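Local coordinates for DNA polymerase beta (Leishmania infantum, PDB 4P4P), which probably fills short gaps during base excision repair as a family X polymerase, adding deoxyribonucleotides to a DNA 3' end in a metal-dependent reaction, at residues Y149-K154 and A269-I274; G248-R253 and K265-R270. All coordinates share one frame; numbering follows the deposited sequence.

Contact 1: residues Y149-K154 and A269-I274; sequences YDINEK and ARRVDI. With nucleotides of chain B.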
ATOM      1  N   TYR A 149       0.177  16.052  12.682  1.00 28.04           N
ATOM      2  CA  TYR A 149      -0.663  15.666  13.822  1.00 27.58           C
ATOM      3  C   TYR A 149      -1.643  14.541  13.447  1.00 28.54           C
ATOM      4  O   TYR A 149      -1.660  13.489  14.082  1.00 32.29           O
ATOM      5  CB  TYR A 149      -1.407  16.881  14.421  1.00 29.73           C
ATOM      6  CG  TYR A 149      -2.598  16.511  15.298  1.00 29.79           C
ATOM      7  CD1 TYR A 149      -2.428  16.144  16.631  1.00 31.29           C
ATOM      8  CD2 TYR A 149      -3.883  16.514  14.783  1.00 30.07           C
ATOM      9  CE1 TYR A 149      -3.512  15.796  17.425  1.00 34.71           C
ATOM     10  CE2 TYR A 149      -4.971  16.177  15.562  1.00 35.00           C
ATOM     11  CZ  TYR A 149      -4.785  15.815  16.878  1.00 38.26           C
ATOM     12  OH  TYR A 149      -5.885  15.472  17.636  1.00 41.84           O
ATOM     13  N   ASP A 150      -2.448  14.764  12.414  1.00 28.88           N
ATOM     14  CA  ASP A 150      -3.417  13.766  11.962  1.00 29.41           C
ATOM     15  C   ASP A 150      -2.796  12.400  11.694  1.00 29.75           C
ATOM     16  O   ASP A 150      -3.304  11.372  12.141  1.00 27.36           O
ATOM     17  CB  ASP A 150      -4.083  14.221  10.670  1.00 32.84           C
ATOM     18  CG  ASP A 150      -4.810  15.529  10.819  1.00 42.02           C
ATOM     19  OD1 ASP A 150      -4.152  16.583  10.683  1.00 47.98           O
ATOM     20  OD2 ASP A 150      -6.035  15.498  11.056  1.00 40.94           O
ATOM     21  N   ILE A 151      -1.704  12.403  10.938  1.00 28.93           N
ATOM     22  CA  ILE A 151      -1.060  11.173  10.508  1.00 27.19           C
ATOM     23  C   ILE A 151      -0.687  10.310  11.698  1.00 27.28           C
ATOM     24  O   ILE A 151      -0.751   9.079  11.637  1.00 26.68           O
ATOM     25  CB  ILE A 151       0.180  11.475   9.658  1.00 24.59           C
ATOM     26  CG1 ILE A 151      -0.270  12.021   8.294  1.00 22.07           C
ATOM     27  CG2 ILE A 151       1.041  10.208   9.495  1.00 23.78           C
ATOM     28  CD1 ILE A 151       0.828  12.688   7.487  1.00 20.63           C
ATOM     29  N   ASN A 152      -0.327  10.966  12.795  1.00 24.73           N
ATOM     30  CA  ASN A 152       0.124  10.255  13.976  1.00 28.95           C
ATOM     31  C   ASN A 152      -0.978  10.009  15.007  1.00 29.48           C
ATOM     32  O   ASN A 152      -0.701   9.517  16.084  1.00 26.03           O
ATOM     33  CB  ASN A 152       1.366  10.932  14.563  1.00 32.92           C
ATOM     34  CG  ASN A 152       2.569  10.825  13.624  1.00 35.05           C
ATOM     35  OD1 ASN A 152       3.337   9.848  13.654  1.00 39.55           O
ATOM     36  ND2 ASN A 152       2.757  11.852  12.810  1.00 28.39           N
ATOM     37  N   GLU A 153      -2.225  10.334  14.656  1.00 28.66           N
ATOM     38  CA  GLU A 153      -3.384   9.918  15.449  1.00 32.23           C
ATOM     39  C   GLU A 153      -3.836   8.548  14.960  1.00 32.10           C
ATOM     40  O   GLU A 153      -4.196   8.388  13.790  1.00 32.41           O
ATOM     41  CB  GLU A 153      -4.550  10.909  15.283  1.00 33.18           C
ATOM     42  CG  GLU A 153      -4.319  12.267  15.912  1.00 34.63           C
ATOM     43  CD  GLU A 153      -4.161  12.159  17.403  1.00 35.78           C
ATOM     44  OE1 GLU A 153      -5.185  11.948  18.090  1.00 34.33           O
ATOM     45  OE2 GLU A 153      -3.012  12.259  17.882  1.00 33.93           O
ATOM     46  N   LYS A 154      -3.833   7.558  15.842  1.00 32.04           N
ATOM     47  CA  LYS A 154      -4.271   6.226  15.440  1.00 32.71           C
ATOM     48  C   LYS A 154      -5.763   6.166  15.133  1.00 28.89           C
ATOM     49  O   LYS A 154      -6.566   6.930  15.658  1.00 25.26           O
ATOM     50  CB  LYS A 154      -3.879   5.167  16.475  1.00 35.04           C
ATOM     51  CG  LYS A 154      -4.329   5.453  17.894  1.00 37.69           C
ATOM     52  CD  LYS A 154      -3.608   4.506  18.855  1.00 41.94           C
ATOM     53  CE  LYS A 154      -3.876   4.851  20.316  1.00 46.35           C
ATOM     54  NZ  LYS A 154      -3.243   3.845  21.224  1.00 49.11           N
ATOM     55  N   ALA A 269      -8.413  13.638   9.649  1.00 31.81           N
ATOM     56  CA  ALA A 269      -7.936  13.142   8.366  1.00 27.83           C
ATOM     57  C   ALA A 269      -7.045  11.940   8.616  1.00 29.90           C
ATOM     58  O   ALA A 269      -6.284  11.913   9.586  1.00 30.72           O
ATOM     59  CB  ALA A 269      -7.173  14.211   7.623  1.00 25.46           C
ATOM     60  N   ARG A 270      -7.124  10.963   7.723  1.00 26.71           N
ATOM     61  CA  ARG A 270      -6.435   9.695   7.901  1.00 28.68           C
ATOM     62  C   ARG A 270      -5.608   9.375   6.673  1.00 29.94           C
ATOM     63  O   ARG A 270      -5.986   9.715   5.550  1.00 30.61           O
ATOM     64  CB  ARG A 270      -7.461   8.583   8.110  1.00 28.38           C
ATOM     65  CG  ARG A 270      -8.493   8.881   9.203  1.00 25.60           C
ATOM     66  CD  ARG A 270      -7.805   9.145  10.514  1.00 28.17           C
ATOM     67  NE  ARG A 270      -8.668   8.892  11.656  1.00 29.90           N
ATOM     68  CZ  ARG A 270      -8.241   8.899  12.912  1.00 29.94           C
ATOM     69  NH1 ARG A 270      -6.963   9.155  13.170  1.00 27.49           N
ATOM     70  NH2 ARG A 270      -9.087   8.652  13.907  1.00 28.24           N
ATOM     71  N   ARG A 271      -4.477   8.719   6.875  1.00 28.39           N
ATOM     72  CA  ARG A 271      -3.740   8.185   5.741  1.00 26.58           C
ATOM     73  C   ARG A 271      -4.599   7.129   5.039  1.00 26.40           C
ATOM     74  O   ARG A 271      -5.102   6.203   5.675  1.00 23.93           O
ATOM     75  CB  ARG A 271      -2.406   7.604   6.189  1.00 21.42           C
ATOM     76  CG  ARG A 271      -1.336   8.672   6.421  1.00 17.83           C
ATOM     77  CD  ARG A 271      -0.717   9.118   5.088  1.00 19.97           C
ATOM     78  NE  ARG A 271       0.124   8.070   4.524  1.00 24.15           N
ATOM     79  CZ  ARG A 271      -0.237   7.276   3.519  1.00 25.26           C
ATOM     80  NH1 ARG A 271      -1.427   7.428   2.951  1.00 24.69           N
ATOM     81  NH2 ARG A 271       0.595   6.339   3.070  1.00 23.04           N
ATOM     82  N   VAL A 272      -4.795   7.309   3.736  1.00 23.83           N
ATOM     83  CA  VAL A 272      -5.508   6.346   2.907  1.00 25.62           C
ATOM     84  C   VAL A 272      -4.619   5.865   1.753  1.00 24.94           C
ATOM     85  O   VAL A 272      -4.082   6.661   0.995  1.00 25.01           O
ATOM     86  CB  VAL A 272      -6.819   6.940   2.336  1.00 23.06           C
ATOM     87  CG1 VAL A 272      -7.515   5.923   1.444  1.00 18.64           C
ATOM     88  CG2 VAL A 272      -7.756   7.377   3.478  1.00 22.59           C
ATOM     89  N   ASP A 273      -4.438   4.558   1.647  1.00 26.33           N
ATOM     90  CA  ASP A 273      -3.781   3.987   0.486  1.00 26.59           C
ATOM     91  C   ASP A 273      -4.816   3.201  -0.301  1.00 25.18           C
ATOM     92  O   ASP A 273      -5.652   2.512   0.274  1.00 25.08           O
ATOM     93  CB  ASP A 273      -2.628   3.065   0.891  1.00 27.03           C
ATOM     94  CG  ASP A 273      -1.426   3.821   1.424  1.00 33.58           C
ATOM     95  OD1 ASP A 273      -1.397   5.064   1.320  1.00 33.17           O
ATOM     96  OD2 ASP A 273      -0.496   3.166   1.931  1.00 36.12           O
ATOM     97  N   ILE A 274      -4.777   3.322  -1.619  1.00 23.44           N
ATOM     98  CA  ILE A 274      -5.646   2.509  -2.464  1.00 24.87           C
ATOM     99  C   ILE A 274      -4.800   1.886  -3.550  1.00 27.63           C
ATOM    100  O   ILE A 274      -4.090   2.593  -4.290  1.00 24.43           O
ATOM    101  CB  ILE A 274      -6.774   3.327  -3.122  1.00 21.51           C
ATOM    102  CG1 ILE A 274      -7.543   4.132  -2.074  1.00 22.55           C
ATOM    103  CG2 ILE A 274      -7.727   2.405  -3.884  1.00 20.76           C
ATOM    104  CD1 ILE A 274      -8.504   5.177  -2.680  1.00 19.01           C
TER
ATOM    105  P    DC B   6       4.091   5.142   4.403  1.00 28.21           P
ATOM    106  OP1  DC B   6       2.822   5.835   4.706  1.00 27.84           O
ATOM    107  OP2  DC B   6       5.103   4.942   5.459  1.00 33.73           O
ATOM    108  O5'  DC B   6       3.789   3.688   3.790  1.00 32.31           O
ATOM    109  C5'  DC B   6       2.643   3.478   2.959  1.00 34.09           C
ATOM    110  C4'  DC B   6       2.525   2.016   2.582  1.00 38.19           C
ATOM    111  O4'  DC B   6       3.597   1.695   1.667  1.00 35.63           O
ATOM    112  C3'  DC B   6       2.772   1.022   3.714  1.00 42.84           C
ATOM    113  O3'  DC B   6       1.737   1.041   4.690  1.00 50.82           O
ATOM    114  C2'  DC B   6       2.979  -0.254   2.928  1.00 45.05           C
ATOM    115  C1'  DC B   6       3.900   0.320   1.844  1.00 42.16           C
ATOM    116  N1   DC B   6       5.367   0.154   2.063  1.00 33.75           N
ATOM    117  C2   DC B   6       5.935  -0.960   1.456  1.00 27.22           C
ATOM    118  O2   DC B   6       5.189  -1.719   0.822  1.00 26.17           O
ATOM    119  N3   DC B   6       7.260  -1.182   1.582  1.00 24.61           N
ATOM    120  C4   DC B   6       8.023  -0.349   2.279  1.00 25.79           C
ATOM    121  N4   DC B   6       9.326  -0.665   2.350  1.00 23.23           N
ATOM    122  C5   DC B   6       7.472   0.809   2.918  1.00 24.23           C
ATOM    123  C6   DC B   6       6.145   1.022   2.779  1.00 30.02           C
TER
HETATM  124  O   HOH W   1      -4.864   9.373  11.371  1.00 35.41           O
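R270 reaches the helix end at D150-E153 because its chain doubles back: CG stands anti to the carbonyl carbon (chi1 -51°) and chi2 bends again, so the guanidinium returns although the CB sets off away from 149-154. Its NH1 donates to water 1 at 2.8 Å, in the guanidinium plane, and the same water lies 2.7 Å from D150 O, linking the strand side chain to the last helical turn. E153 O lies at the edge of the guanidinium, 2.9 Å from NH1, but the angle is too poor for a hydrogen bond. The charge of R270 is met elsewhere, by a salt bridge from NH2 to E159. D150, its CB directed at the strand, sets OD2 3.3 Å from A269 N in a weak hydrogen bond and also lies against the A269 methyl. At the next residue along the helix, I151 CG1 packs on R271 CG at 4.0 Å, the two side chains crossing at a slant, with M247 and M237 beside both. Bends at chi2 and chi3 then swing the R271 guanidinium toward the DNA. NH1 and NH2 both grip D273 OD1 end-on, NH2 from the syn side and NH1 from above the carboxylate plane, while NH2 also gives a fairly straight bond (161°) to OP1 of DC6 of chain B, 2.8 Å away. With NH1 bonded to G246 O as well, the guanidinium is fixed in rotation. R271 and D273 both pack on D196, a magnesium ligand. The strand passes from its packing against the end of helix 148-151 to the magnesium site, the layout of the family X palm, whose central sheet carries the metal-binding carboxylates.

Contact 2: residues G248-R253 and K265-R270; sequences GRLPPR and KVYKAR
Two antiparallel arms, 248-253 and 265-270, continue the pairing of palm strands 243-248 and 270-277 as an irregular extension, hydrogen-bonded at both ends and bridged by water between. G248 and R270 form a hydrogen-bonded pair, each backbone N to the other's O at 2.7 Å; R253 and K265 make a second such pair at the outer end. Between them water 2 links L250 N to K268 O, and water 3 links L250 O to Y267 N. R249 adds a direct bond in this middle section: with CG anti to its backbone N (chi1 -168°) and a bend at chi3, NH1 donates a hydrogen bond to Y267 O at 2.9 Å, in both the carbonyl and guanidinium planes, while A269 CB sits over one guanidinium face. Y267 leaves its backbone toward the other arm, and its ring lies against L250. L250 CD1 lies over its face, 4.1 Å from the centroid in a CH-pi contact, and P251 O approaches the ring edge. At the outer end the R253 and Y267 side chains cross at about a right angle, their flat groups 62° apart, with R253 CD 3.4 Å from Y267 OH, although R253 is poorly ordered. L250 packs on helix 157-174 through L162 and H163, and R249 NE forms a salt bridge with E234 of strand 233-236.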
ATOM      1  N   GLY A 248      -7.551  11.123   3.781  1.00 20.68           N
ATOM      2  CA  GLY A 248      -8.986  11.015   3.637  1.00 23.59           C
ATOM      3  C   GLY A 248      -9.678  11.281   4.957  1.00 26.33           C
ATOM      4  O   GLY A 248      -9.200  10.873   6.014  1.00 28.56           O
ATOM      5  N   ARG A 249     -10.818  11.959   4.891  1.00 25.98           N
ATOM      6  CA  ARG A 249     -11.553  12.326   6.090  1.00 27.34           C
ATOM      7  C   ARG A 249     -13.034  12.028   5.892  1.00 27.67           C
ATOM      8  O   ARG A 249     -13.647  12.522   4.953  1.00 28.84           O
ATOM      9  CB  ARG A 249     -11.353  13.823   6.370  1.00 27.33           C
ATOM     10  CG  ARG A 249     -11.827  14.278   7.733  1.00 29.71           C
ATOM     11  CD  ARG A 249     -11.986  15.801   7.795  1.00 31.15           C
ATOM     12  NE  ARG A 249     -10.782  16.541   7.407  1.00 31.79           N
ATOM     13  CZ  ARG A 249      -9.851  16.954   8.267  1.00 28.65           C
ATOM     14  NH1 ARG A 249      -9.975  16.683   9.557  1.00 27.22           N
ATOM     15  NH2 ARG A 249      -8.798  17.642   7.845  1.00 25.80           N
ATOM     16  N   LEU A 250     -13.613  11.220   6.764  1.00 26.53           N
ATOM     17  CA  LEU A 250     -15.050  10.981   6.698  1.00 30.48           C
ATOM     18  C   LEU A 250     -15.809  12.301   6.854  1.00 33.60           C
ATOM     19  O   LEU A 250     -15.364  13.186   7.581  1.00 32.48           O
ATOM     20  CB  LEU A 250     -15.480  10.017   7.802  1.00 31.28           C
ATOM     21  CG  LEU A 250     -14.986   8.575   7.712  1.00 30.43           C
ATOM     22  CD1 LEU A 250     -15.140   7.884   9.068  1.00 29.76           C
ATOM     23  CD2 LEU A 250     -15.763   7.837   6.630  1.00 27.98           C
ATOM     24  N   PRO A 251     -16.957  12.440   6.172  1.00 35.90           N
ATOM     25  CA  PRO A 251     -17.739  13.664   6.353  1.00 38.35           C
ATOM     26  C   PRO A 251     -18.317  13.693   7.761  1.00 39.46           C
ATOM     27  O   PRO A 251     -18.439  12.637   8.384  1.00 36.80           O
ATOM     28  CB  PRO A 251     -18.854  13.525   5.306  1.00 37.17           C
ATOM     29  CG  PRO A 251     -18.997  12.066   5.091  1.00 35.34           C
ATOM     30  CD  PRO A 251     -17.613  11.488   5.257  1.00 35.21           C
ATOM     31  N   PRO A 252     -18.657  14.887   8.270  1.00 41.94           N
ATOM     32  CA  PRO A 252     -19.134  15.013   9.649  1.00 45.45           C
ATOM     33  C   PRO A 252     -20.449  14.269   9.844  1.00 49.10           C
ATOM     34  O   PRO A 252     -21.239  14.193   8.908  1.00 48.63           O
ATOM     35  CB  PRO A 252     -19.358  16.522   9.801  1.00 45.60           C
ATOM     36  CG  PRO A 252     -18.521  17.149   8.731  1.00 42.73           C
ATOM     37  CD  PRO A 252     -18.580  16.192   7.592  1.00 42.84           C
ATOM     38  N   ARG A 253     -20.668  13.724  11.035  1.00 54.88           N
ATOM     39  CA  ARG A 253     -21.924  13.052  11.354  1.00 61.77           C
ATOM     40  C   ARG A 253     -22.737  13.875  12.349  1.00 64.04           C
ATOM     41  O   ARG A 253     -22.188  14.514  13.250  1.00 63.07           O
ATOM     42  CB  ARG A 253     -21.662  11.672  11.960  1.00 65.19           C
ATOM     43  CG  ARG A 253     -21.192  11.732  13.402  1.00 68.98           C
ATOM     44  CD  ARG A 253     -21.265  10.383  14.079  1.00 71.49           C
ATOM     45  NE  ARG A 253     -20.599  10.401  15.380  1.00 74.38           N
ATOM     46  CZ  ARG A 253     -21.203  10.683  16.529  1.00 78.51           C
ATOM     47  NH1 ARG A 253     -22.499  10.970  16.546  1.00 81.10           N
ATOM     48  NH2 ARG A 253     -20.515  10.676  17.664  1.00 78.74           N
ATOM     49  N   LYS A 265     -19.980  15.633  14.744  1.00 60.78           N
ATOM     50  CA  LYS A 265     -18.610  15.188  14.933  1.00 57.26           C
ATOM     51  C   LYS A 265     -17.793  15.401  13.666  1.00 53.90           C
ATOM     52  O   LYS A 265     -18.161  14.931  12.586  1.00 51.72           O
ATOM     53  CB  LYS A 265     -18.556  13.715  15.349  1.00 58.00           C
ATOM     54  CG  LYS A 265     -17.134  13.222  15.604  1.00 58.52           C
ATOM     55  CD  LYS A 265     -17.084  11.754  15.983  1.00 58.19           C
ATOM     56  CE  LYS A 265     -15.650  11.312  16.264  1.00 59.32           C
ATOM     57  NZ  LYS A 265     -15.567   9.859  16.615  1.00 60.96           N
ATOM     58  N   VAL A 266     -16.689  16.126  13.807  1.00 51.65           N
ATOM     59  CA  VAL A 266     -15.738  16.294  12.724  1.00 45.61           C
ATOM     60  C   VAL A 266     -14.689  15.212  12.885  1.00 44.65           C
ATOM     61  O   VAL A 266     -14.134  15.041  13.976  1.00 43.89           O
ATOM     62  CB  VAL A 266     -15.056  17.666  12.795  1.00 45.61           C
ATOM     63  CG1 VAL A 266     -14.058  17.826  11.659  1.00 43.56           C
ATOM     64  CG2 VAL A 266     -16.098  18.779  12.757  1.00 46.60           C
ATOM     65  N   TYR A 267     -14.425  14.468  11.812  1.00 38.75           N
ATOM     66  CA  TYR A 267     -13.433  13.401  11.870  1.00 34.82           C
ATOM     67  C   TYR A 267     -12.021  13.901  11.585  1.00 31.45           C
ATOM     68  O   TYR A 267     -11.830  14.915  10.908  1.00 28.10           O
ATOM     69  CB  TYR A 267     -13.802  12.271  10.906  1.00 33.98           C
ATOM     70  CG  TYR A 267     -15.011  11.488  11.360  1.00 33.36           C
ATOM     71  CD1 TYR A 267     -14.875  10.401  12.209  1.00 29.94           C
ATOM     72  CD2 TYR A 267     -16.297  11.853  10.952  1.00 34.31           C
ATOM     73  CE1 TYR A 267     -15.985   9.686  12.640  1.00 32.38           C
ATOM     74  CE2 TYR A 267     -17.415  11.140  11.368  1.00 33.50           C
ATOM     75  CZ  TYR A 267     -17.250  10.062  12.213  1.00 35.52           C
ATOM     76  OH  TYR A 267     -18.350   9.356  12.635  1.00 40.43           O
ATOM     77  N   LYS A 268     -11.028  13.196  12.119  1.00 30.76           N
ATOM     78  CA  LYS A 268      -9.642  13.463  11.742  1.00 32.70           C
ATOM     79  C   LYS A 268      -9.370  13.002  10.307  1.00 31.83           C
ATOM     80  O   LYS A 268     -10.034  12.096   9.801  1.00 30.83           O
ATOM     81  CB  LYS A 268      -8.689  12.761  12.710  1.00 33.93           C
ATOM     82  CG  LYS A 268      -8.708  13.364  14.100  1.00 37.11           C
ATOM     83  CD  LYS A 268      -8.097  12.431  15.120  1.00 41.20           C
ATOM     84  CE  LYS A 268      -8.516  12.817  16.535  1.00 41.51           C
ATOM     85  NZ  LYS A 268      -7.941  11.877  17.529  1.00 43.69           N
ATOM     86  N   ALA A 269      -8.413  13.638   9.649  1.00 31.81           N
ATOM     87  CA  ALA A 269      -7.936  13.142   8.366  1.00 27.83           C
ATOM     88  C   ALA A 269      -7.045  11.940   8.616  1.00 29.90           C
ATOM     89  O   ALA A 269      -6.284  11.913   9.586  1.00 30.72           O
ATOM     90  CB  ALA A 269      -7.173  14.211   7.623  1.00 25.46           C
ATOM     91  N   ARG A 270      -7.124  10.963   7.723  1.00 26.71           N
ATOM     92  CA  ARG A 270      -6.435   9.695   7.901  1.00 28.68           C
ATOM     93  C   ARG A 270      -5.608   9.375   6.673  1.00 29.94           C
ATOM     94  O   ARG A 270      -5.986   9.715   5.550  1.00 30.61           O
ATOM     95  CB  ARG A 270      -7.461   8.583   8.110  1.00 28.38           C
ATOM     96  CG  ARG A 270      -8.493   8.881   9.203  1.00 25.60           C
ATOM     97  CD  ARG A 270      -7.805   9.145  10.514  1.00 28.17           C
ATOM     98  NE  ARG A 270      -8.668   8.892  11.656  1.00 29.90           N
ATOM     99  CZ  ARG A 270      -8.241   8.899  12.912  1.00 29.94           C
ATOM    100  NH1 ARG A 270      -6.963   9.155  13.170  1.00 27.49           N
ATOM    101  NH2 ARG A 270      -9.087   8.652  13.907  1.00 28.24           N
TER
HETATM  102  O   HOH W   2     -11.807  10.255   8.900  1.00 25.88           O
HETATM  103  O   HOH W   3     -15.709  15.271   9.255  1.00 34.13           O

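How the contacts relate
From the N terminus, the chain leaves helix 148-151, passes through strand 155-156, helix 157-174 and the first palm strands, and reaches strand 243-248. Contact 2 closes the short local loop beyond that strand, whose connection is unmodelled at 255-262. Contact 1 closes the far longer loop, as the returning arm becomes strand 270-277 and meets 149-154. The short loop therefore lies within the long one, and the two contacts share A269 and R270. A salt bridge from E153 OE1 to K268 NZ, 2.8 Å, connects the two contacts directly. Together they tie helix 148-151 to two neighbouring strands of the palm sheet and their outer extension.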